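Local coordinates for protein flavin-containing monooxygenase (Allium sativum, PDB 6WPU) that probably catalyses the flavin-dependent S-oxygenation of S-allyl-L-cysteine in garlic, using a bound FAD as its redox cofactor, at residues A[95-100]-A[416-421]; A[147-152]-A[301-306]; A[154-159]-A[172-177]; A[340-345]-A[396-401]. All coordinates share one frame; numbering follows the deposited sequence.

Contact 1 of 4, residues A[95-100]-A[416-421]; sequences REVMGF and EWRRLM. With FAD (flavin-adenine dinucleotide), chain B.
The C-terminal end of the short helix 95-98, beside the flavin, is gripped by Arg418 and Met421 from the first turns of helix 416-431. Arg418 sends its extended chain, bent only at chi3 (-70°), to the carbonyls at the helix end, where Gly99 leaves helical geometry. Its NH1 donates twice: to Val97 O at 2.8 Å, from above that carbonyl's plane, and to Gly99 O at 3.0 Å, in plane and on a lone pair. This fork from one nitrogen ties the helix end to the loop that follows it, and a water carries NH2 on to Phe100 O. Glu415 takes NE in a salt bridge, which further fixes the guanidinium. Glu96 O lies in the plane of the Trp417 ring, at its edge, 3.4 Å from CH2, and the same CH2 sits over one face of the Arg418 guanidinium. The Val97 and Met421 side chains lie alongside, pointing opposite ways, Val97 CG2 tight against Met421 CB at 3.4 Å. Met421 SD crosses Glu96 at CB, 4.0 Å off, while the Glu96 carboxylate pairs with Arg116. The CB of Met98 is directed away from helix 416-431, and Met98 SD accepts a weak hydrogen bond from FAD N3.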
# COMPACT_ATOMS: atom_id res chain seq x y z
N ARG A 95 -13.56 7.74 -5.86
CA ARG A 95 -13.72 6.35 -6.24
C ARG A 95 -13.52 6.15 -7.75
O ARG A 95 -13.09 5.06 -8.16
CB ARG A 95 -15.09 5.82 -5.78
CG ARG A 95 -16.29 6.51 -6.43
CD ARG A 95 -17.58 6.18 -5.68
NE ARG A 95 -17.94 4.76 -5.76
CZ ARG A 95 -18.71 4.12 -4.87
NH1 ARG A 95 -19.18 4.76 -3.80
NH2 ARG A 95 -18.99 2.83 -5.04
N GLU A 96 -13.81 7.16 -8.58
CA GLU A 96 -13.59 7.02 -10.02
C GLU A 96 -12.12 6.76 -10.33
O GLU A 96 -11.80 5.98 -11.23
CB GLU A 96 -14.07 8.26 -10.78
CG GLU A 96 -15.56 8.59 -10.65
CD GLU A 96 -15.86 9.47 -9.43
OE1 GLU A 96 -14.90 9.94 -8.78
OE2 GLU A 96 -17.05 9.69 -9.14
N VAL A 97 -11.22 7.40 -9.58
CA VAL A 97 -9.78 7.27 -9.81
C VAL A 97 -9.28 5.89 -9.41
O VAL A 97 -8.37 5.35 -10.04
CB VAL A 97 -9.04 8.40 -9.05
CG1 VAL A 97 -7.63 7.99 -8.63
CG2 VAL A 97 -8.98 9.63 -9.90
N MET A 98 -9.88 5.29 -8.38
CA MET A 98 -9.35 4.08 -7.75
C MET A 98 -9.61 2.79 -8.52
O MET A 98 -8.89 1.81 -8.31
CB MET A 98 -9.93 3.91 -6.36
CG MET A 98 -9.40 4.85 -5.33
SD MET A 98 -10.27 4.58 -3.77
CE MET A 98 -9.94 2.85 -3.42
N GLY A 99 -10.64 2.75 -9.37
CA GLY A 99 -11.07 1.47 -9.92
C GLY A 99 -10.11 0.89 -10.94
O GLY A 99 -9.38 1.59 -11.64
N PHE A 100 -10.10 -0.44 -11.02
CA PHE A 100 -9.45 -1.12 -12.14
C PHE A 100 -9.92 -0.55 -13.48
O PHE A 100 -11.07 -0.11 -13.63
CB PHE A 100 -9.73 -2.62 -12.07
CG PHE A 100 -9.08 -3.30 -10.89
CD1 PHE A 100 -7.71 -3.42 -10.82
CD2 PHE A 100 -9.85 -3.81 -9.86
CE1 PHE A 100 -7.11 -4.04 -9.75
CE2 PHE A 100 -9.27 -4.44 -8.79
CZ PHE A 100 -7.89 -4.55 -8.72
N GLU A 416 -7.26 10.87 -19.50
CA GLU A 416 -6.87 12.22 -19.11
C GLU A 416 -7.63 12.68 -17.87
O GLU A 416 -7.06 13.32 -16.99
CB GLU A 416 -7.08 13.20 -20.25
CG GLU A 416 -5.91 13.29 -21.20
CD GLU A 416 -5.99 12.27 -22.31
OE1 GLU A 416 -7.05 11.60 -22.41
OE2 GLU A 416 -5.00 12.13 -23.07
N TRP A 417 -8.93 12.37 -17.81
CA TRP A 417 -9.71 12.75 -16.62
C TRP A 417 -9.12 12.13 -15.36
O TRP A 417 -9.22 12.72 -14.28
CB TRP A 417 -11.18 12.35 -16.80
CG TRP A 417 -11.44 10.87 -16.87
CD1 TRP A 417 -11.71 10.14 -18.00
CD2 TRP A 417 -11.45 9.92 -15.78
NE1 TRP A 417 -11.88 8.81 -17.67
CE2 TRP A 417 -11.73 8.65 -16.32
CE3 TRP A 417 -11.26 10.03 -14.39
CZ2 TRP A 417 -11.81 7.50 -15.53
CZ3 TRP A 417 -11.32 8.89 -13.60
CH2 TRP A 417 -11.61 7.63 -14.18
N ARG A 418 -8.49 10.96 -15.47
CA ARG A 418 -7.94 10.29 -14.29
C ARG A 418 -6.66 10.97 -13.84
O ARG A 418 -6.43 11.12 -12.63
CB ARG A 418 -7.72 8.80 -14.56
CG ARG A 418 -7.74 7.93 -13.29
CD ARG A 418 -7.29 6.48 -13.55
NE ARG A 418 -8.22 5.67 -14.34
CZ ARG A 418 -8.95 4.67 -13.85
NH1 ARG A 418 -8.88 4.36 -12.56
NH2 ARG A 418 -9.75 3.96 -14.66
N ARG A 419 -5.82 11.39 -14.79
CA ARG A 419 -4.66 12.20 -14.43
C ARG A 419 -5.09 13.49 -13.75
O ARG A 419 -4.54 13.88 -12.71
CB ARG A 419 -3.81 12.51 -15.67
CG ARG A 419 -2.90 11.37 -16.14
CD ARG A 419 -2.19 11.79 -17.41
NE ARG A 419 -1.30 10.78 -17.97
CZ ARG A 419 0.01 10.73 -17.71
NH1 ARG A 419 0.55 11.62 -16.88
NH2 ARG A 419 0.76 9.79 -18.25
N LEU A 420 -6.11 14.16 -14.31
CA LEU A 420 -6.54 15.44 -13.77
C LEU A 420 -7.20 15.29 -12.41
O LEU A 420 -6.98 16.11 -11.51
CB LEU A 420 -7.48 16.13 -14.77
CG LEU A 420 -6.85 16.55 -16.10
CD1 LEU A 420 -7.92 17.09 -17.05
CD2 LEU A 420 -5.74 17.57 -15.88
N MET A 421 -8.02 14.25 -12.23
CA MET A 421 -8.65 14.04 -10.92
C MET A 421 -7.59 13.82 -9.85
O MET A 421 -7.71 14.35 -8.73
CB MET A 421 -9.60 12.85 -10.96
CG MET A 421 -11.04 13.15 -11.29
SD MET A 421 -12.02 11.65 -11.04
CE MET A 421 -13.48 12.04 -11.98
PA FAD B . -2.63 -6.09 0.71
O1A FAD B . -4.00 -5.41 0.75
O2A FAD B . -1.76 -6.04 1.86
O5B FAD B . -2.74 -7.58 0.50
C5B FAD B . -1.71 -8.56 0.61
C4B FAD B . -2.31 -9.96 0.86
O4B FAD B . -1.36 -10.99 0.87
C3B FAD B . -3.07 -10.05 2.15
O3B FAD B . -4.35 -10.56 1.94
C2B FAD B . -2.28 -10.98 2.99
O2B FAD B . -3.05 -11.72 3.87
C1B FAD B . -1.64 -11.84 1.94
N9A FAD B . -0.40 -12.46 2.36
C8A FAD B . 0.66 -11.80 2.96
N7A FAD B . 1.65 -12.67 3.21
C5A FAD B . 1.26 -13.95 2.80
C6A FAD B . 1.85 -15.21 2.82
N6A FAD B . 3.18 -15.41 3.36
N1A FAD B . 1.19 -16.27 2.31
C2A FAD B . -0.06 -16.14 1.80
N3A FAD B . -0.68 -14.94 1.76
C4A FAD B . -0.05 -13.84 2.25
N1 FAD B . -5.38 2.78 -1.94
C2 FAD B . -6.50 3.36 -2.64
O2 FAD B . -6.70 3.08 -3.94
N3 FAD B . -7.31 4.29 -2.02
C4 FAD B . -7.11 4.61 -0.70
O4 FAD B . -7.90 5.51 -0.06
C4X FAD B . -6.14 3.87 0.13
N5 FAD B . -6.12 4.03 1.50
C5X FAD B . -5.22 3.28 2.26
C6 FAD B . -5.18 3.46 3.65
C7 FAD B . -4.29 2.70 4.41
C7M FAD B . -4.26 2.90 5.90
C8 FAD B . -3.44 1.79 3.79
C8M FAD B . -2.46 0.97 4.58
C9 FAD B . -3.47 1.62 2.41
C9A FAD B . -4.35 2.36 1.64
N10 FAD B . -4.39 2.17 0.22
C10 FAD B . -5.29 2.92 -0.56
C1' FAD B . -3.46 1.24 -0.44
C2' FAD B . -3.73 -0.25 -0.39
O2' FAD B . -2.62 -0.88 0.09
C3' FAD B . -3.94 -0.67 -1.82
O3' FAD B . -5.17 -0.13 -2.12
C4' FAD B . -3.98 -2.17 -2.08
O4' FAD B . -4.85 -2.72 -1.16
C5' FAD B . -2.64 -2.90 -2.07
O5' FAD B . -3.02 -4.24 -1.95
P FAD B . -2.13 -5.55 -1.93
O1P FAD B . -2.87 -6.78 -2.58
O2P FAD B . -0.74 -5.10 -2.52
O3P FAD B . -1.67 -5.62 -0.35
O HOH W 1 -12.22 2.41 -13.57

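Contact 2 of 4, residues A[147-152]-A[301-306]; sequences VRVDME and PFLNTN. With SO4 (sulfate ion), chain E.
Backbone bonding leads the contact between edge strand 144-151 and the loop 301-306: Val149 pairs with Leu303 in a single beta bridge. Val149 N donates to Phe302 O at 2.9 Å, and Asn304 N returns a bond to Val149 O at 3.1 Å. Two CA-H...O contacts extend this line, one of them from Arg148 CA to the same Phe302 O at 3.3 Å. On its other edge the strand has a classic beta bulge, where Val147 and Arg148 both face Lys160.

The apolar contacts belong to Val149, whose two methyls divide the work. CG1, anti to the backbone N (chi1 178°), meets Leu303 CD1 at 4.0 Å, whereas CG2 lies beside Phe302 CD1 at 3.8 Å, the two side chains pointing the same way. Phe302 also belongs to the FAD pocket, and it rests with Val149 on Ile28 of strand 24-28.

Charged and polar groups gather at Asn304. Arg148 NE and Asp150 OD1 form a salt bridge at 2.9 Å along the strand, and the Asn304 side chain lies alongside Asp150, amide and carboxylate planes 13° apart. A sulfate, probably from the crystallisation liquor, takes bonds from the Thr305 and Asn306 amides. Main-chain bonds thus fix the register, Val149 fills the buried side next to Phe302 of the FAD pocket, and on the polar side the neighbouring arginine and aspartate probably offset much of each other's charge.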
# COMPACT_ATOMS: atom_id res chain seq x y z
N VAL A 147 5.32 -20.05 3.48
CA VAL A 147 6.41 -19.90 4.44
C VAL A 147 7.77 -20.04 3.79
O VAL A 147 8.77 -19.67 4.42
CB VAL A 147 6.29 -20.88 5.62
CG1 VAL A 147 5.04 -20.57 6.45
CG2 VAL A 147 6.25 -22.33 5.13
N ARG A 148 7.85 -20.55 2.56
CA ARG A 148 9.14 -20.76 1.93
C ARG A 148 8.96 -20.80 0.42
O ARG A 148 8.07 -21.49 -0.08
CB ARG A 148 9.76 -22.04 2.45
CG ARG A 148 11.22 -22.17 2.22
CD ARG A 148 11.76 -23.38 2.94
NE ARG A 148 13.12 -23.68 2.53
CZ ARG A 148 14.20 -23.12 3.06
NH1 ARG A 148 14.08 -22.21 4.02
NH2 ARG A 148 15.41 -23.45 2.61
N VAL A 149 9.80 -20.05 -0.29
CA VAL A 149 9.83 -20.02 -1.75
C VAL A 149 11.28 -20.21 -2.17
O VAL A 149 12.14 -19.38 -1.86
CB VAL A 149 9.27 -18.70 -2.30
CG1 VAL A 149 9.35 -18.67 -3.82
CG2 VAL A 149 7.83 -18.50 -1.86
N ASP A 150 11.56 -21.32 -2.88
CA ASP A 150 12.92 -21.70 -3.23
C ASP A 150 13.01 -22.01 -4.72
O ASP A 150 12.12 -22.63 -5.30
CB ASP A 150 13.40 -22.94 -2.47
CG ASP A 150 13.47 -22.72 -0.98
OD1 ASP A 150 12.61 -23.29 -0.27
OD2 ASP A 150 14.37 -21.99 -0.52
N MET A 151 14.13 -21.59 -5.31
CA MET A 151 14.42 -21.91 -6.70
C MET A 151 15.03 -23.29 -6.78
O MET A 151 15.93 -23.63 -6.01
CB MET A 151 15.38 -20.88 -7.30
CG MET A 151 15.95 -21.30 -8.64
SD MET A 151 15.26 -20.41 -10.05
CE MET A 151 16.77 -19.81 -10.82
N GLU A 152 14.53 -24.11 -7.69
CA GLU A 152 15.04 -25.45 -7.89
C GLU A 152 16.04 -25.45 -9.04
O GLU A 152 15.98 -24.59 -9.93
CB GLU A 152 13.91 -26.43 -8.17
CG GLU A 152 12.86 -26.51 -7.06
CD GLU A 152 13.39 -27.14 -5.78
OE1 GLU A 152 12.63 -27.17 -4.79
OE2 GLU A 152 14.55 -27.61 -5.76
N PRO A 301 9.54 -12.56 4.46
CA PRO A 301 10.31 -13.59 5.19
C PRO A 301 10.37 -14.94 4.46
O PRO A 301 11.35 -15.68 4.59
CB PRO A 301 9.57 -13.68 6.53
CG PRO A 301 8.19 -13.13 6.26
CD PRO A 301 8.36 -12.09 5.20
N PHE A 302 9.38 -15.25 3.64
CA PHE A 302 9.33 -16.54 2.98
C PHE A 302 10.28 -16.65 1.80
O PHE A 302 10.48 -17.76 1.29
CB PHE A 302 7.89 -16.80 2.53
CG PHE A 302 7.30 -15.63 1.78
CD1 PHE A 302 7.54 -15.46 0.43
CD2 PHE A 302 6.52 -14.69 2.44
CE1 PHE A 302 7.01 -14.38 -0.27
CE2 PHE A 302 5.98 -13.60 1.75
CZ PHE A 302 6.22 -13.45 0.38
N LEU A 303 10.84 -15.54 1.34
CA LEU A 303 11.46 -15.51 0.02
C LEU A 303 12.95 -15.78 0.13
O LEU A 303 13.69 -15.03 0.77
CB LEU A 303 11.19 -14.16 -0.64
CG LEU A 303 11.71 -14.05 -2.07
CD1 LEU A 303 11.19 -15.21 -2.93
CD2 LEU A 303 11.32 -12.70 -2.65
N ASN A 304 13.41 -16.86 -0.52
CA ASN A 304 14.81 -17.27 -0.50
C ASN A 304 15.38 -17.15 -1.91
O ASN A 304 15.07 -17.97 -2.78
CB ASN A 304 14.96 -18.69 0.05
CG ASN A 304 14.41 -18.82 1.47
OD1 ASN A 304 13.54 -19.65 1.74
ND2 ASN A 304 14.88 -17.97 2.37
N THR A 305 16.22 -16.13 -2.12
CA THR A 305 16.85 -15.86 -3.41
C THR A 305 18.37 -15.92 -3.35
O THR A 305 19.03 -15.54 -4.33
CB THR A 305 16.41 -14.49 -3.94
OG1 THR A 305 16.84 -13.46 -3.03
CG2 THR A 305 14.90 -14.44 -4.07
N ASN A 306 18.95 -16.38 -2.23
CA ASN A 306 20.41 -16.42 -2.04
C ASN A 306 21.04 -15.03 -2.17
O ASN A 306 22.15 -14.88 -2.68
CB ASN A 306 21.07 -17.40 -3.02
CG ASN A 306 21.17 -18.78 -2.45
OD1 ASN A 306 20.24 -19.58 -2.57
ND2 ASN A 306 22.30 -19.08 -1.81
S SO4 E . 18.01 -15.49 1.20
O1 SO4 E . 19.20 -14.92 1.84
O2 SO4 E . 16.97 -15.64 2.22
O3 SO4 E . 18.33 -16.80 0.62
O4 SO4 E . 17.55 -14.58 0.15
O HOH W 2 16.23 -20.01 -3.71

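Contact 3 of 4, residues A[154-159]-A[172-177]; sequences GGKWTV and GFDAVV
Lys156 reaches across the mouth of a beta hairpin to Asp174. Its CB lies 3.4 Å from Phe173 O and its CG stays 4.2 Å from that oxygen; the chain then bends at chi2 (-49°), bringing CD to 3.6 Å and CE to 3.4 Å from Asp174 OD1. NZ ends in a salt bridge to the same OD1 at 2.8 Å, on its anti side and 32° out of the carboxylate plane. The other oxygen, OD2, accepts from the amide of His24. A leucine in place of Asp174 would probably leave the Lys156 ammonium without its countercharge and the His24 amide without this acceptor.

Beyond the salt bridge the strands form an antiparallel hydrogen-bonded pair, Trp157 with Phe173. Trp157 N donates to Phe173 O at 2.9 Å, and Phe173 N answers to Trp157 O. Val159 CG2 packs obliquely on Phe173 CD1 at 3.6 Å, and Val176 CG2 touches Trp157 CB at the same distance. Past Asp174 the chain leaves the three-stranded antiparallel sheet and enters the parallel one as strand 175-178, between strands 24-28 and 332-334, with Phe173 and Val159 lying against Ala26 and Phe51.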
# COMPACT_ATOMS: atom_id res chain seq x y z
N GLY A 154 17.06 -25.94 -12.29
CA GLY A 154 16.25 -26.08 -13.47
C GLY A 154 15.52 -24.79 -13.78
O GLY A 154 15.03 -24.59 -14.89
N GLY A 155 15.46 -23.91 -12.79
CA GLY A 155 14.77 -22.64 -12.92
C GLY A 155 13.33 -22.66 -12.47
O GLY A 155 12.63 -21.65 -12.62
N LYS A 156 12.85 -23.78 -11.94
CA LYS A 156 11.50 -23.82 -11.39
C LYS A 156 11.52 -23.41 -9.91
O LYS A 156 12.57 -23.31 -9.27
CB LYS A 156 10.91 -25.22 -11.56
CG LYS A 156 11.01 -25.75 -12.99
CD LYS A 156 10.52 -24.72 -14.00
CE LYS A 156 10.47 -25.27 -15.44
NZ LYS A 156 9.93 -24.23 -16.38
N TRP A 157 10.33 -23.16 -9.37
CA TRP A 157 10.19 -22.69 -8.00
C TRP A 157 9.33 -23.66 -7.22
O TRP A 157 8.38 -24.24 -7.77
CB TRP A 157 9.57 -21.28 -7.96
CG TRP A 157 10.49 -20.22 -8.50
CD1 TRP A 157 10.65 -19.83 -9.81
CD2 TRP A 157 11.39 -19.40 -7.73
NE1 TRP A 157 11.59 -18.83 -9.90
CE2 TRP A 157 12.06 -18.55 -8.64
CE3 TRP A 157 11.69 -19.32 -6.37
CZ2 TRP A 157 13.02 -17.62 -8.22
CZ3 TRP A 157 12.64 -18.40 -5.95
CH2 TRP A 157 13.28 -17.55 -6.88
N THR A 158 9.66 -23.84 -5.95
CA THR A 158 8.82 -24.58 -5.02
C THR A 158 8.27 -23.60 -4.00
O THR A 158 9.03 -22.86 -3.37
CB THR A 158 9.61 -25.69 -4.33
OG1 THR A 158 10.07 -26.62 -5.32
CG2 THR A 158 8.72 -26.43 -3.35
N VAL A 159 6.95 -23.58 -3.87
CA VAL A 159 6.26 -22.81 -2.85
C VAL A 159 5.79 -23.78 -1.77
O VAL A 159 5.03 -24.72 -2.05
CB VAL A 159 5.07 -22.04 -3.44
CG1 VAL A 159 4.37 -21.23 -2.34
CG2 VAL A 159 5.57 -21.12 -4.56
N GLY A 172 5.26 -27.18 -7.12
CA GLY A 172 6.24 -26.64 -8.05
C GLY A 172 5.60 -25.72 -9.07
O GLY A 172 4.44 -25.89 -9.44
N PHE A 173 6.36 -24.72 -9.52
CA PHE A 173 5.85 -23.68 -10.40
C PHE A 173 6.89 -23.28 -11.43
O PHE A 173 8.10 -23.37 -11.18
CB PHE A 173 5.41 -22.43 -9.61
CG PHE A 173 4.23 -22.68 -8.73
CD1 PHE A 173 4.41 -23.07 -7.40
CD2 PHE A 173 2.93 -22.56 -9.23
CE1 PHE A 173 3.32 -23.32 -6.58
CE2 PHE A 173 1.83 -22.83 -8.43
CZ PHE A 173 2.03 -23.19 -7.08
N ASP A 174 6.40 -22.82 -12.58
CA ASP A 174 7.28 -22.15 -13.54
C ASP A 174 7.65 -20.74 -13.08
O ASP A 174 8.73 -20.24 -13.42
CB ASP A 174 6.60 -22.06 -14.89
CG ASP A 174 6.32 -23.43 -15.50
OD1 ASP A 174 7.25 -24.27 -15.54
OD2 ASP A 174 5.16 -23.64 -15.92
N ALA A 175 6.75 -20.07 -12.36
CA ALA A 175 6.94 -18.67 -12.03
C ALA A 175 6.18 -18.36 -10.75
O ALA A 175 5.19 -19.03 -10.42
CB ALA A 175 6.49 -17.75 -13.18
N VAL A 176 6.65 -17.35 -10.04
CA VAL A 176 6.04 -16.91 -8.79
C VAL A 176 5.83 -15.40 -8.87
O VAL A 176 6.78 -14.67 -9.19
CB VAL A 176 6.92 -17.26 -7.58
CG1 VAL A 176 6.35 -16.62 -6.29
CG2 VAL A 176 7.05 -18.76 -7.43
N VAL A 177 4.61 -14.94 -8.60
CA VAL A 177 4.32 -13.52 -8.50
C VAL A 177 4.04 -13.18 -7.04
O VAL A 177 3.09 -13.71 -6.44
CB VAL A 177 3.14 -13.09 -9.38
CG1 VAL A 177 3.03 -11.59 -9.37
CG2 VAL A 177 3.29 -13.62 -10.82

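Contact 4 of 4, residues A[340-345]-A[396-401]; sequences KIVPFP and HNQFDY. With FAD (flavin-adenine dinucleotide), chain B.
Gln398, in the first turn of helix 398-409, crosses Val342 at about a right angle, just where Val342 holds the N-cap position of helix 343-358. The glutamine is extended beyond CG and carries its amide to the incoming loop, where OE1 accepts the Val342 N-H at 2.8 Å. That bond is nearly straight, 171° at the hydrogen, although the donor stands 15° from the plane of the amide carbonyl. The same OE1 lies 3.5 Å from Val342 CG2, so one oxygen meets both the backbone and a methyl of this residue.

Phe399, the next residue, approaches Val342 obliquely and touches CG2 with CZ at 3.9 Å. Its ring is covered on one face by Gln398 CG, 3.7 Å above its centre, a packing of neighbours that probably limits how Phe399 can turn; Tyr422 of helix 416-431 meets the phenylalanine edge-to-face. With Gln398 cut back to alanine, the Val342 N-H would probably lose its acceptor and that face of Phe399 its cover, leaving the loop before the helix freer to shift.

The helix start held in this way lies against the cofactor. Phe344, from the FAD pocket, brings CE1 to 3.4 Å from FAD O3', and Pro343 places its CD 3.2 Å from FAD O2.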
# COMPACT_ATOMS: atom_id res chain seq x y z
N LYS A 340 3.01 5.84 -3.03
CA LYS A 340 2.45 7.13 -3.45
C LYS A 340 1.77 7.00 -4.82
O LYS A 340 1.93 7.84 -5.71
CB LYS A 340 3.52 8.24 -3.45
CG LYS A 340 3.80 8.83 -2.05
CD LYS A 340 2.66 9.72 -1.55
CE LYS A 340 2.95 10.29 -0.15
NZ LYS A 340 1.95 11.30 0.33
N ILE A 341 0.98 5.93 -4.97
CA ILE A 341 0.38 5.59 -6.25
C ILE A 341 -1.11 5.36 -6.07
O ILE A 341 -1.59 5.06 -4.97
CB ILE A 341 1.00 4.32 -6.88
CG1 ILE A 341 0.76 3.12 -5.94
CG2 ILE A 341 2.47 4.53 -7.19
CD1 ILE A 341 1.03 1.80 -6.54
N VAL A 342 -1.84 5.46 -7.18
CA VAL A 342 -3.17 4.87 -7.30
C VAL A 342 -2.98 3.38 -7.55
O VAL A 342 -2.61 2.99 -8.66
CB VAL A 342 -3.97 5.54 -8.42
CG1 VAL A 342 -5.39 5.00 -8.46
CG2 VAL A 342 -3.96 7.05 -8.24
N PRO A 343 -3.23 2.51 -6.56
CA PRO A 343 -2.73 1.13 -6.65
C PRO A 343 -3.45 0.18 -7.59
O PRO A 343 -2.77 -0.64 -8.22
CB PRO A 343 -2.84 0.63 -5.20
CG PRO A 343 -3.89 1.49 -4.57
CD PRO A 343 -3.77 2.83 -5.23
N PHE A 344 -4.79 0.23 -7.69
CA PHE A 344 -5.50 -0.83 -8.42
C PHE A 344 -5.13 -0.83 -9.90
O PHE A 344 -4.73 -1.89 -10.41
CB PHE A 344 -7.03 -0.73 -8.23
CG PHE A 344 -7.52 -0.93 -6.80
CD1 PHE A 344 -6.66 -1.34 -5.79
CD2 PHE A 344 -8.85 -0.70 -6.48
CE1 PHE A 344 -7.12 -1.52 -4.47
CE2 PHE A 344 -9.32 -0.87 -5.17
CZ PHE A 344 -8.45 -1.28 -4.16
N PRO A 345 -5.21 0.29 -10.64
CA PRO A 345 -4.80 0.24 -12.05
C PRO A 345 -3.31 -0.03 -12.24
O PRO A 345 -2.94 -0.69 -13.22
CB PRO A 345 -5.20 1.62 -12.60
CG PRO A 345 -5.32 2.50 -11.42
CD PRO A 345 -5.71 1.63 -10.26
N HIS A 396 5.26 11.32 -8.48
CA HIS A 396 5.32 12.40 -9.47
C HIS A 396 4.99 11.89 -10.87
O HIS A 396 4.27 12.55 -11.62
CB HIS A 396 6.69 13.07 -9.44
N ASN A 397 5.49 10.72 -11.24
CA ASN A 397 5.37 10.24 -12.61
C ASN A 397 4.65 8.90 -12.70
O ASN A 397 4.91 8.11 -13.61
CB ASN A 397 6.74 10.13 -13.28
N GLN A 398 3.71 8.64 -11.77
CA GLN A 398 3.13 7.30 -11.67
C GLN A 398 2.33 6.93 -12.91
O GLN A 398 2.30 5.76 -13.30
CB GLN A 398 2.24 7.19 -10.44
CG GLN A 398 0.92 7.91 -10.60
CD GLN A 398 0.01 7.65 -9.45
OE1 GLN A 398 -0.66 6.62 -9.39
NE2 GLN A 398 0.00 8.58 -8.49
N PHE A 399 1.65 7.89 -13.53
CA PHE A 399 0.85 7.56 -14.70
C PHE A 399 1.70 7.44 -15.95
O PHE A 399 1.29 6.76 -16.90
CB PHE A 399 -0.26 8.59 -14.90
CG PHE A 399 -1.22 8.67 -13.75
CD1 PHE A 399 -1.95 7.54 -13.38
CD2 PHE A 399 -1.37 9.84 -13.02
CE1 PHE A 399 -2.83 7.59 -12.32
CE2 PHE A 399 -2.24 9.90 -11.95
CZ PHE A 399 -2.98 8.77 -11.60
N ASP A 400 2.87 8.09 -15.98
CA ASP A 400 3.84 7.82 -17.03
C ASP A 400 4.38 6.40 -16.90
O ASP A 400 4.61 5.73 -17.91
CB ASP A 400 4.99 8.82 -16.95
CG ASP A 400 4.53 10.26 -17.17
OD1 ASP A 400 3.50 10.46 -17.87
OD2 ASP A 400 5.19 11.18 -16.65
N TYR A 401 4.60 5.95 -15.66
CA TYR A 401 4.98 4.56 -15.42
C TYR A 401 3.88 3.61 -15.89
O TYR A 401 4.14 2.65 -16.62
CB TYR A 401 5.28 4.36 -13.94
CG TYR A 401 5.52 2.92 -13.54
CD1 TYR A 401 4.53 2.18 -12.93
CD2 TYR A 401 6.75 2.31 -13.78
CE1 TYR A 401 4.74 0.86 -12.56
CE2 TYR A 401 6.97 0.98 -13.42
CZ TYR A 401 5.96 0.26 -12.81
OH TYR A 401 6.17 -1.06 -12.44
PA FAD B . -2.63 -6.09 0.71
O1A FAD B . -4.00 -5.41 0.75
O2A FAD B . -1.76 -6.04 1.86
O5B FAD B . -2.74 -7.58 0.50
C5B FAD B . -1.71 -8.56 0.61
C4B FAD B . -2.31 -9.96 0.86
O4B FAD B . -1.36 -10.99 0.87
C3B FAD B . -3.07 -10.05 2.15
O3B FAD B . -4.35 -10.56 1.94
C2B FAD B . -2.28 -10.98 2.99
O2B FAD B . -3.05 -11.72 3.87
C1B FAD B . -1.64 -11.84 1.94
N9A FAD B . -0.40 -12.46 2.36
C8A FAD B . 0.66 -11.80 2.96
N7A FAD B . 1.65 -12.67 3.21
C5A FAD B . 1.26 -13.95 2.80
C6A FAD B . 1.85 -15.21 2.82
N6A FAD B . 3.18 -15.41 3.36
N1A FAD B . 1.19 -16.27 2.31
C2A FAD B . -0.06 -16.14 1.80
N3A FAD B . -0.68 -14.94 1.76
C4A FAD B . -0.05 -13.84 2.25
N1 FAD B . -5.38 2.78 -1.94
C2 FAD B . -6.50 3.36 -2.64
O2 FAD B . -6.70 3.08 -3.94
N3 FAD B . -7.31 4.29 -2.02
C4 FAD B . -7.11 4.61 -0.70
O4 FAD B . -7.90 5.51 -0.06
C4X FAD B . -6.14 3.87 0.13
N5 FAD B . -6.12 4.03 1.50
C5X FAD B . -5.22 3.28 2.26
C6 FAD B . -5.18 3.46 3.65
C7 FAD B . -4.29 2.70 4.41
C7M FAD B . -4.26 2.90 5.90
C8 FAD B . -3.44 1.79 3.79
C8M FAD B . -2.46 0.97 4.58
C9 FAD B . -3.47 1.62 2.41
C9A FAD B . -4.35 2.36 1.64
N10 FAD B . -4.39 2.17 0.22
C10 FAD B . -5.29 2.92 -0.56
C1' FAD B . -3.46 1.24 -0.44
C2' FAD B . -3.73 -0.25 -0.39
O2' FAD B . -2.62 -0.88 0.09
C3' FAD B . -3.94 -0.67 -1.82
O3' FAD B . -5.17 -0.13 -2.12
C4' FAD B . -3.98 -2.17 -2.08
O4' FAD B . -4.85 -2.72 -1.16
C5' FAD B . -2.64 -2.90 -2.07
O5' FAD B . -3.02 -4.24 -1.95
P FAD B . -2.13 -5.55 -1.93
O1P FAD B . -2.87 -6.78 -2.58
O2P FAD B . -0.74 -5.10 -2.52
O3P FAD B . -1.67 -5.62 -0.35

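The four contacts fall into two pairs, one toward each end of FAD. Contacts 1 and 4, with centres 11 Å apart, both touch the cofactor on its flavin side and touch each other: Arg419 NH2 forms a 2.9 Å salt bridge with Asp400 OD1, and Phe344 packs against Met98 and Phe100. Contacts 2 and 3, centres 10 Å apart, share the antiparallel sheet, where Thr158 N lies 2.8 Å from Asp150 O, a probable backbone hydrogen bond; Phe302 reaches the cofactor while Val159 stays about 8 Å away. About 37 Å separates the centres of contacts 1 and 2, which lie on opposite sides of the chain's centre, with the extended cofactor running between the two regions.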